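Local structure of protein piwi (6KR6) at residues R209-D214 with D715-L720; E205-Q210 with S696-F701; L66-F71 with T398-R403. The protein binds piRNAs directly and, in complexes with them, represses transposable elements by governing their methylation and silencing. One frame throughout, in Å; residues are numbered along the deposited sequence.

Contact 1 (R209-D214 with D715-L720); sequences RQHEKD and DDVITL. With HG (mercury (II) ion), chain J; ZN (zinc ion), chain D.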
loop_
_atom_site.group_PDB
_atom_site.type_symbol
_atom_site.label_atom_id
_atom_site.label_comp_id
_atom_site.label_asym_id
_atom_site.label_seq_id
_atom_site.Cartn_x
_atom_site.Cartn_y
_atom_site.Cartn_z
ATOM N N ARG A 209 2.900 -4.700 19.347
ATOM C CA ARG A 209 1.968 -5.810 19.212
ATOM C C ARG A 209 1.752 -6.489 20.557
ATOM O O ARG A 209 2.691 -6.650 21.345
ATOM C CB ARG A 209 2.476 -6.833 18.190
ATOM C CG ARG A 209 2.758 -6.238 16.824
ATOM C CD ARG A 209 1.506 -5.627 16.222
ATOM N NE ARG A 209 1.040 -6.380 15.063
ATOM C CZ ARG A 209 1.402 -6.116 13.812
ATOM N NH1 ARG A 209 0.931 -6.852 12.814
ATOM N NH2 ARG A 209 2.235 -5.117 13.558
ATOM N N GLN A 210 0.509 -6.891 20.810
ATOM C CA GLN A 210 0.132 -7.587 22.032
ATOM C C GLN A 210 -0.085 -9.061 21.732
ATOM O O GLN A 210 -0.775 -9.408 20.767
ATOM C CB GLN A 210 -1.136 -6.990 22.647
ATOM C CG GLN A 210 -1.467 -7.563 24.018
ATOM C CD GLN A 210 -2.938 -7.899 24.185
ATOM O OE1 GLN A 210 -3.769 -7.016 24.402
ATOM N NE2 GLN A 210 -3.265 -9.181 24.090
ATOM N N HIS A 211 0.501 -9.920 22.559
ATOM C CA HIS A 211 0.290 -11.356 22.494
ATOM C C HIS A 211 -0.019 -11.859 23.896
ATOM O O HIS A 211 0.193 -11.159 24.888
ATOM C CB HIS A 211 1.518 -12.081 21.916
ATOM C CG HIS A 211 1.247 -13.488 21.477
ATOM N ND1 HIS A 211 2.069 -14.543 21.811
ATOM C CD2 HIS A 211 0.247 -14.013 20.728
ATOM C CE1 HIS A 211 1.587 -15.657 21.287
ATOM N NE2 HIS A 211 0.482 -15.363 20.626
ATOM N N GLU A 212 -0.544 -13.083 23.972
ATOM C CA GLU A 212 -0.768 -13.690 25.279
ATOM C C GLU A 212 0.543 -13.900 26.024
ATOM O O GLU A 212 0.575 -13.834 27.258
ATOM C CB GLU A 212 -1.511 -15.017 25.122
ATOM N N LYS A 213 1.635 -14.130 25.293
ATOM C CA LYS A 213 2.915 -14.435 25.926
ATOM C C LYS A 213 3.619 -13.179 26.426
ATOM O O LYS A 213 4.235 -13.204 27.497
ATOM C CB LYS A 213 3.812 -15.195 24.949
ATOM N N ASP A 214 3.545 -12.077 25.676
ATOM C CA ASP A 214 4.268 -10.868 26.060
ATOM C C ASP A 214 3.816 -9.633 25.290
ATOM O O ASP A 214 2.680 -9.558 24.812
ATOM C CB ASP A 214 5.773 -11.069 25.856
ATOM N N ASP A 715 0.462 -17.027 10.973
ATOM C CA ASP A 715 -0.932 -16.868 11.383
ATOM C C ASP A 715 -1.018 -16.667 12.893
ATOM O O ASP A 715 -0.669 -17.563 13.669
ATOM C CB ASP A 715 -1.793 -18.056 10.933
ATOM C CG ASP A 715 -1.361 -19.374 11.548
ATOM O OD1 ASP A 715 -0.141 -19.630 11.626
ATOM O OD2 ASP A 715 -2.249 -20.153 11.958
ATOM N N ASP A 716 -1.456 -15.471 13.295
ATOM C CA ASP A 716 -1.911 -15.185 14.659
ATOM C C ASP A 716 -0.796 -15.333 15.697
ATOM O O ASP A 716 -0.934 -16.047 16.694
ATOM C CB ASP A 716 -3.119 -16.055 15.017
ATOM C CG ASP A 716 -4.396 -15.576 14.350
ATOM O OD1 ASP A 716 -4.662 -14.355 14.380
ATOM O OD2 ASP A 716 -5.131 -16.418 13.792
ATOM N N VAL A 717 0.316 -14.633 15.463
ATOM C CA VAL A 717 1.351 -14.459 16.479
ATOM C C VAL A 717 1.793 -13.002 16.472
ATOM O O VAL A 717 1.675 -12.301 17.484
ATOM C CB VAL A 717 2.553 -15.397 16.262
ATOM C CG1 VAL A 717 3.577 -15.192 17.369
ATOM C CG2 VAL A 717 2.108 -16.851 16.218
ATOM N N ILE A 718 2.313 -12.534 15.331
ATOM C CA ILE A 718 2.620 -11.115 15.164
ATOM C C ILE A 718 1.458 -10.341 14.568
ATOM O O ILE A 718 1.569 -9.125 14.371
ATOM C CB ILE A 718 3.854 -10.883 14.267
ATOM C CG1 ILE A 718 4.396 -12.209 13.734
ATOM C CG2 ILE A 718 4.920 -10.100 15.020
ATOM C CD1 ILE A 718 5.338 -12.045 12.563
ATOM N N THR A 719 0.350 -11.007 14.262
ATOM C CA THR A 719 -0.800 -10.337 13.684
ATOM C C THR A 719 -1.551 -9.554 14.757
ATOM O O THR A 719 -1.289 -9.673 15.957
ATOM C CB THR A 719 -1.724 -11.351 13.014
ATOM O OG1 THR A 719 -1.099 -12.639 13.024
ATOM C CG2 THR A 719 -1.986 -10.949 11.579
ATOM N N LEU A 720 -2.494 -8.734 14.310
ATOM C CA LEU A 720 -3.290 -7.956 15.243
ATOM C C LEU A 720 -4.226 -8.878 16.022
ATOM O O LEU A 720 -4.762 -9.840 15.462
ATOM C CB LEU A 720 -4.091 -6.882 14.508
ATOM C CG LEU A 720 -3.395 -5.541 14.244
ATOM C CD1 LEU A 720 -3.013 -4.868 15.553
ATOM C CD2 LEU A 720 -2.174 -5.700 13.347
HETATM HG HG HG J . -4.377 -8.663 26.526
HETATM ZN ZN ZN D . -0.727 -16.835 19.911
#

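Contact 2 (E205-Q210 with S696-F701); sequences ETSIRQ and SMNTRF. With HG (mercury (II) ion), chain J.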
loop_
_atom_site.group_PDB
_atom_site.type_symbol
_atom_site.label_atom_id
_atom_site.label_comp_id
_atom_site.label_asym_id
_atom_site.label_seq_id
_atom_site.Cartn_x
_atom_site.Cartn_y
_atom_site.Cartn_z
ATOM N N GLU A 205 10.099 3.477 11.220
ATOM C CA GLU A 205 8.691 3.275 11.515
ATOM C C GLU A 205 8.560 2.263 12.645
ATOM O O GLU A 205 9.236 1.230 12.646
ATOM C CB GLU A 205 7.948 2.784 10.272
ATOM C CG GLU A 205 6.444 2.680 10.426
ATOM C CD GLU A 205 5.763 2.242 9.142
ATOM O OE1 GLU A 205 4.749 1.522 9.221
ATOM O OE2 GLU A 205 6.247 2.617 8.054
ATOM N N THR A 206 7.686 2.564 13.602
ATOM C CA THR A 206 7.594 1.814 14.843
ATOM C C THR A 206 6.187 1.258 15.026
ATOM O O THR A 206 5.199 1.877 14.618
ATOM C CB THR A 206 7.960 2.702 16.039
ATOM O OG1 THR A 206 8.956 3.651 15.641
ATOM C CG2 THR A 206 8.516 1.864 17.166
ATOM N N SER A 207 6.103 0.078 15.642
ATOM C CA SER A 207 4.811 -0.528 15.935
ATOM C C SER A 207 4.932 -1.398 17.178
ATOM O O SER A 207 6.027 -1.806 17.570
ATOM C CB SER A 207 4.288 -1.346 14.747
ATOM O OG SER A 207 5.210 -2.352 14.367
ATOM N N ILE A 208 3.787 -1.679 17.797
ATOM C CA ILE A 208 3.732 -2.437 19.044
ATOM C C ILE A 208 2.610 -3.463 18.944
ATOM O O ILE A 208 1.499 -3.138 18.510
ATOM C CB ILE A 208 3.529 -1.511 20.261
ATOM C CG1 ILE A 208 3.184 -2.324 21.511
ATOM C CG2 ILE A 208 2.467 -0.459 19.973
ATOM C CD1 ILE A 208 2.974 -1.475 22.739
ATOM N N ARG A 209 2.900 -4.700 19.347
ATOM C CA ARG A 209 1.968 -5.810 19.212
ATOM C C ARG A 209 1.752 -6.489 20.557
ATOM O O ARG A 209 2.691 -6.650 21.345
ATOM C CB ARG A 209 2.476 -6.833 18.190
ATOM C CG ARG A 209 2.758 -6.238 16.824
ATOM C CD ARG A 209 1.506 -5.627 16.222
ATOM N NE ARG A 209 1.040 -6.380 15.063
ATOM C CZ ARG A 209 1.402 -6.116 13.812
ATOM N NH1 ARG A 209 0.931 -6.852 12.814
ATOM N NH2 ARG A 209 2.235 -5.117 13.558
ATOM N N GLN A 210 0.509 -6.891 20.810
ATOM C CA GLN A 210 0.132 -7.587 22.032
ATOM C C GLN A 210 -0.085 -9.061 21.732
ATOM O O GLN A 210 -0.775 -9.408 20.767
ATOM C CB GLN A 210 -1.136 -6.990 22.647
ATOM C CG GLN A 210 -1.467 -7.563 24.018
ATOM C CD GLN A 210 -2.938 -7.899 24.185
ATOM O OE1 GLN A 210 -3.769 -7.016 24.402
ATOM N NE2 GLN A 210 -3.265 -9.181 24.090
ATOM N N SER A 696 2.018 -5.034 3.464
ATOM C CA SER A 696 2.543 -4.490 4.712
ATOM C C SER A 696 4.059 -4.392 4.608
ATOM O O SER A 696 4.791 -5.325 4.936
ATOM C CB SER A 696 2.118 -5.353 5.892
ATOM O OG SER A 696 2.296 -4.665 7.119
ATOM N N MET A 697 4.538 -3.242 4.131
ATOM C CA MET A 697 5.965 -2.953 4.145
ATOM C C MET A 697 6.479 -2.638 5.541
ATOM O O MET A 697 7.687 -2.438 5.710
ATOM C CB MET A 697 6.276 -1.786 3.203
ATOM C CG MET A 697 6.016 -2.081 1.732
ATOM S SD MET A 697 6.239 -0.655 0.644
ATOM C CE MET A 697 7.967 -0.272 0.917
ATOM N N ASN A 698 5.595 -2.594 6.540
ATOM C CA ASN A 698 6.007 -2.252 7.897
ATOM C C ASN A 698 6.499 -3.476 8.658
ATOM O O ASN A 698 7.456 -3.385 9.437
ATOM C CB ASN A 698 4.842 -1.587 8.636
ATOM C CG ASN A 698 4.885 -1.818 10.130
ATOM O OD1 ASN A 698 4.285 -2.767 10.636
ATOM N ND2 ASN A 698 5.592 -0.952 10.844
ATOM N N THR A 699 5.858 -4.621 8.452
ATOM C CA THR A 699 6.180 -5.852 9.159
ATOM C C THR A 699 6.846 -6.830 8.204
ATOM O O THR A 699 6.298 -7.136 7.140
ATOM C CB THR A 699 4.921 -6.479 9.756
ATOM O OG1 THR A 699 4.345 -5.581 10.712
ATOM C CG2 THR A 699 5.255 -7.792 10.435
ATOM N N ARG A 700 8.027 -7.314 8.583
ATOM C CA ARG A 700 8.776 -8.275 7.790
ATOM C C ARG A 700 9.167 -9.457 8.666
ATOM O O ARG A 700 9.100 -9.401 9.898
ATOM C CB ARG A 700 10.029 -7.641 7.168
ATOM C CG ARG A 700 9.861 -6.189 6.762
ATOM C CD ARG A 700 10.323 -5.944 5.335
ATOM N NE ARG A 700 10.132 -4.550 4.955
ATOM C CZ ARG A 700 10.210 -4.091 3.710
ATOM N NH1 ARG A 700 10.018 -2.802 3.466
ATOM N NH2 ARG A 700 10.474 -4.920 2.709
ATOM N N PHE A 701 9.581 -10.538 8.009
ATOM C CA PHE A 701 10.115 -11.708 8.687
ATOM C C PHE A 701 10.901 -12.528 7.673
ATOM O O PHE A 701 10.624 -12.480 6.472
ATOM C CB PHE A 701 9.011 -12.552 9.336
ATOM C CG PHE A 701 7.877 -12.890 8.412
ATOM C CD1 PHE A 701 7.899 -14.052 7.659
ATOM C CD2 PHE A 701 6.781 -12.049 8.308
ATOM C CE1 PHE A 701 6.852 -14.367 6.812
ATOM C CE2 PHE A 701 5.732 -12.358 7.463
ATOM C CZ PHE A 701 5.767 -13.519 6.714
HETATM HG HG HG J . -4.377 -8.663 26.526
#

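Contact 3 (L66-F71 with T398-R403); sequences LQTNFF and TEVQGR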
loop_
_atom_site.group_PDB
_atom_site.type_symbol
_atom_site.label_atom_id
_atom_site.label_comp_id
_atom_site.label_asym_id
_atom_site.label_seq_id
_atom_site.Cartn_x
_atom_site.Cartn_y
_atom_site.Cartn_z
ATOM N N LEU A 66 10.971 -18.582 12.068
ATOM C CA LEU A 66 11.394 -17.470 11.228
ATOM C C LEU A 66 11.835 -16.281 12.068
ATOM O O LEU A 66 11.161 -15.909 13.035
ATOM C CB LEU A 66 10.265 -17.031 10.291
ATOM C CG LEU A 66 9.586 -18.103 9.439
ATOM C CD1 LEU A 66 8.387 -18.700 10.164
ATOM C CD2 LEU A 66 9.173 -17.513 8.106
ATOM N N GLN A 67 12.960 -15.683 11.677
ATOM C CA GLN A 67 13.426 -14.440 12.280
ATOM C C GLN A 67 12.504 -13.286 11.906
ATOM O O GLN A 67 11.946 -13.244 10.807
ATOM C CB GLN A 67 14.851 -14.121 11.824
ATOM C CG GLN A 67 15.946 -14.686 12.704
ATOM C CD GLN A 67 16.395 -16.062 12.268
ATOM O OE1 GLN A 67 15.824 -16.656 11.354
ATOM N NE2 GLN A 67 17.432 -16.576 12.919
ATOM N N THR A 68 12.355 -12.335 12.828
ATOM C CA THR A 68 11.449 -11.213 12.606
ATOM C C THR A 68 12.163 -9.873 12.716
ATOM O O THR A 68 13.393 -9.806 12.642
ATOM C CB THR A 68 10.299 -11.245 13.611
ATOM O OG1 THR A 68 10.788 -10.865 14.902
ATOM C CG2 THR A 68 9.721 -12.640 13.698
ATOM N N ASN A 69 11.390 -8.802 12.895
ATOM C CA ASN A 69 11.938 -7.484 13.188
ATOM C C ASN A 69 11.312 -6.905 14.453
ATOM O O ASN A 69 11.085 -5.697 14.544
ATOM C CB ASN A 69 11.749 -6.534 12.004
ATOM C CG ASN A 69 10.293 -6.285 11.685
ATOM O OD1 ASN A 69 9.446 -7.159 11.872
ATOM N ND2 ASN A 69 9.989 -5.082 11.211
ATOM N N PHE A 70 11.026 -7.760 15.434
ATOM C CA PHE A 70 10.420 -7.361 16.695
ATOM C C PHE A 70 11.310 -7.782 17.857
ATOM O O PHE A 70 11.977 -8.820 17.805
ATOM C CB PHE A 70 9.029 -7.988 16.866
ATOM C CG PHE A 70 7.963 -7.346 16.028
ATOM C CD1 PHE A 70 7.841 -7.647 14.682
ATOM C CD2 PHE A 70 7.069 -6.454 16.593
ATOM C CE1 PHE A 70 6.855 -7.058 13.913
ATOM C CE2 PHE A 70 6.083 -5.861 15.831
ATOM C CZ PHE A 70 5.975 -6.164 14.489
ATOM N N PHE A 71 11.308 -6.972 18.912
ATOM C CA PHE A 71 11.997 -7.277 20.157
ATOM C C PHE A 71 10.979 -7.320 21.287
ATOM O O PHE A 71 10.014 -6.549 21.292
ATOM C CB PHE A 71 13.079 -6.238 20.474
ATOM C CG PHE A 71 14.098 -6.064 19.384
ATOM C CD1 PHE A 71 15.105 -6.996 19.202
ATOM C CD2 PHE A 71 14.057 -4.959 18.550
ATOM C CE1 PHE A 71 16.049 -6.832 18.204
ATOM C CE2 PHE A 71 14.997 -4.791 17.549
ATOM C CZ PHE A 71 15.994 -5.729 17.376
ATOM N N THR A 398 12.797 -11.655 18.352
ATOM C CA THR A 398 11.828 -12.727 18.513
ATOM C C THR A 398 11.660 -13.478 17.197
ATOM O O THR A 398 11.816 -12.912 16.112
ATOM C CB THR A 398 10.480 -12.166 18.973
ATOM O OG1 THR A 398 10.696 -11.139 19.947
ATOM C CG2 THR A 398 9.623 -13.261 19.588
ATOM N N GLU A 399 11.352 -14.769 17.300
ATOM C CA GLU A 399 11.114 -15.606 16.134
ATOM C C GLU A 399 9.731 -16.238 16.224
ATOM O O GLU A 399 9.232 -16.530 17.315
ATOM C CB GLU A 399 12.188 -16.693 15.990
ATOM C CG GLU A 399 12.278 -17.662 17.153
ATOM C CD GLU A 399 13.384 -18.680 16.967
ATOM O OE1 GLU A 399 14.319 -18.404 16.186
ATOM O OE2 GLU A 399 13.315 -19.758 17.595
ATOM N N VAL A 400 9.116 -16.442 15.062
ATOM C CA VAL A 400 7.727 -16.877 14.984
ATOM C C VAL A 400 7.647 -18.268 14.368
ATOM O O VAL A 400 8.483 -18.663 13.548
ATOM C CB VAL A 400 6.865 -15.876 14.182
ATOM C CG1 VAL A 400 5.397 -16.265 14.225
ATOM C CG2 VAL A 400 7.032 -14.486 14.734
ATOM N N GLN A 401 6.629 -19.016 14.787
ATOM C CA GLN A 401 6.261 -20.261 14.133
ATOM C C GLN A 401 5.393 -19.961 12.916
ATOM O O GLN A 401 4.477 -19.134 12.981
ATOM C CB GLN A 401 5.520 -21.181 15.108
ATOM C CG GLN A 401 4.175 -20.654 15.629
ATOM C CD GLN A 401 4.310 -19.562 16.683
ATOM O OE1 GLN A 401 5.210 -18.723 16.622
ATOM N NE2 GLN A 401 3.408 -19.571 17.659
ATOM N N GLY A 402 5.694 -20.620 11.799
ATOM C CA GLY A 402 4.921 -20.450 10.588
ATOM C C GLY A 402 4.898 -21.749 9.816
ATOM O O GLY A 402 5.456 -22.756 10.250
ATOM N N ARG A 403 4.257 -21.721 8.651
ATOM C CA ARG A 403 4.181 -22.897 7.801
ATOM C C ARG A 403 4.300 -22.481 6.342
ATOM O O ARG A 403 3.884 -21.385 5.954
ATOM C CB ARG A 403 2.878 -23.678 8.041
ATOM C CG ARG A 403 1.911 -23.692 6.870
ATOM C CD ARG A 403 0.660 -24.484 7.203
ATOM N NE ARG A 403 -0.279 -23.718 8.014
ATOM C CZ ARG A 403 -1.343 -23.090 7.523
ATOM N NH1 ARG A 403 -1.603 -23.143 6.225
ATOM N NH2 ARG A 403 -2.148 -22.413 8.331
#

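Contact 1 (R209-D214 with D715-L720)
The guanidinium of Arg209, at the end of strand 198-210, lies between two groups of the loop 715-720. Over one of its faces stands the carbonyl oxygen of Ile718, with Arg209 NH1 and Ile718 O 2.8 Å apart at an angle poor for a hydrogen bond; Arg209 NE is 2.9 Å from Ile718 O. Over the opposite face comes a methyl group of Leu720, whose side chain crosses that of Arg209 at about a right angle and brings CD2 to 3.4 Å from Arg209 NH1. The arginine chain reaches this position by bending at chi2 (-60°) and again at chi3. NH1 also makes a weak hydrogen bond to the Tyr727 hydroxyl. Further along, the His211 ring takes CG1 of Val717 over one face, with His211 CE1 and Val717 CG1 4.4 Å apart, while its NE2 binds a zinc ion at 2.0 Å. A leucine in place of Arg209 would probably leave the Ile718 carbonyl without its positive neighbour and Tyr727 without its weak bond. The contact packs the end of the 198-210/215-227 hairpin on the PIWI-domain loop between strands 712-714 and 725-729, away from the annotated sites, and the positive guanidinium over the Ile718 carbonyl is probably favourable.

Contact 2 (E205-Q210 with S696-F701)
Glu205 and Ser207, on strand 198-210, face Asn698 in the loop that follows strand 687-695 of the RNase H-like PIWI domain. Strand 198-210 pairs with strand 215-227 as an antiparallel hairpin, so the contact sets the flank of that hairpin against the domain. Most of the meeting is polar. The extended Glu205 chain, with CG anti to the backbone N (chi1 -174°), crosses the asparagine side chain at about a right angle. Its carboxylate lies nearly parallel to the Asn698 amide, the planes 20° apart, and Glu205 OE1 comes to 3.1 Å from Asn698 ND2. Ser207 OG approaches the same amide more loosely, 3.8 Å from Asn698 ND2. A positive charge is added by Arg209: the amide oxygen Asn698 OD1 lies at the edge of the guanidinium, 4.3 Å from Arg209 NH2, and the hydroxyl Thr699 OG1 is 3.6 Å from that same nitrogen. Apolar cover comes from Phe70 of strand 70-74, which touches Ser207 and Thr699. Arg700 of the same loop forms a salt bridge with Glu220 of strand 215-227, tying loop and hairpin. Within the loop, Thr699 OG1 donates to Asn698 OD1 over 2.8 Å, from above the carbonyl plane.

Contact 3 (L66-F71 with T398-R403)
Leu66 and Val400 form an antiparallel hydrogen-bonded pair where strand 61-68 runs along strand 392-405, joining the start of the modelled chain to that strand. Both backbone bonds, Leu66 N to Val400 O and Val400 N to Leu66 O, are 2.9 Å long. Gln67 and Glu399 follow as a non-hydrogen-bonded pair, and Thr68 N gives only a weak bond to Thr398 O, 3.4 Å long. At Asn69 the chain turns a corner, and the pairing resumes beyond it, with Thr398 N giving a nearly straight bond (173°) to Phe70 O at 3.0 Å.

Side-chain hydrogen bonds bridge the corner. Thr68 OG1 donates to Thr398 O at 2.6 Å, from above the carbonyl plane, and accepts from Phe70 N at 3.2 Å, closing an ST turn. The torsion chi1 of 73° sets this hydroxyl between the backbone N and the carbonyl carbon, within reach of both partners.

Apolar packing joins Thr68 CG2 to Val400 CG2 at 3.4 Å, the two side chains crossing at about a right angle. Leu66 CD1 lies instead against the backbone, 3.4 Å from Val400 O and 3.7 Å from Gly402 N, where the glycine has no side chain in the way. One hydroxyl thus serves both strand and turn, and probably makes up for the weak Thr68 N bond at the corner.

In the fold
Contact 3 is the buried one of the three, a strand-to-strand pairing held chiefly by backbone hydrogen bonds; contacts 1 and 2 are partly buried and rest on side chains of strand 198-210 and, in contact 1, of the turn after it, meeting loops of the PIWI domain. These two share Arg209, but contact 2 lies closer to the centre of the chain, its centre about 14 Å away against about 22 Å for the others, and is polar almost throughout, whereas contact 1 adds methyl groups and a zinc-bound histidine. Phe70 of contact 3 packs on the aliphatic part of Arg209, and Val400 takes Val717 and Ile718 of contact 1. Asn69 and Gln67 touch the 696-701 loop of contact 2.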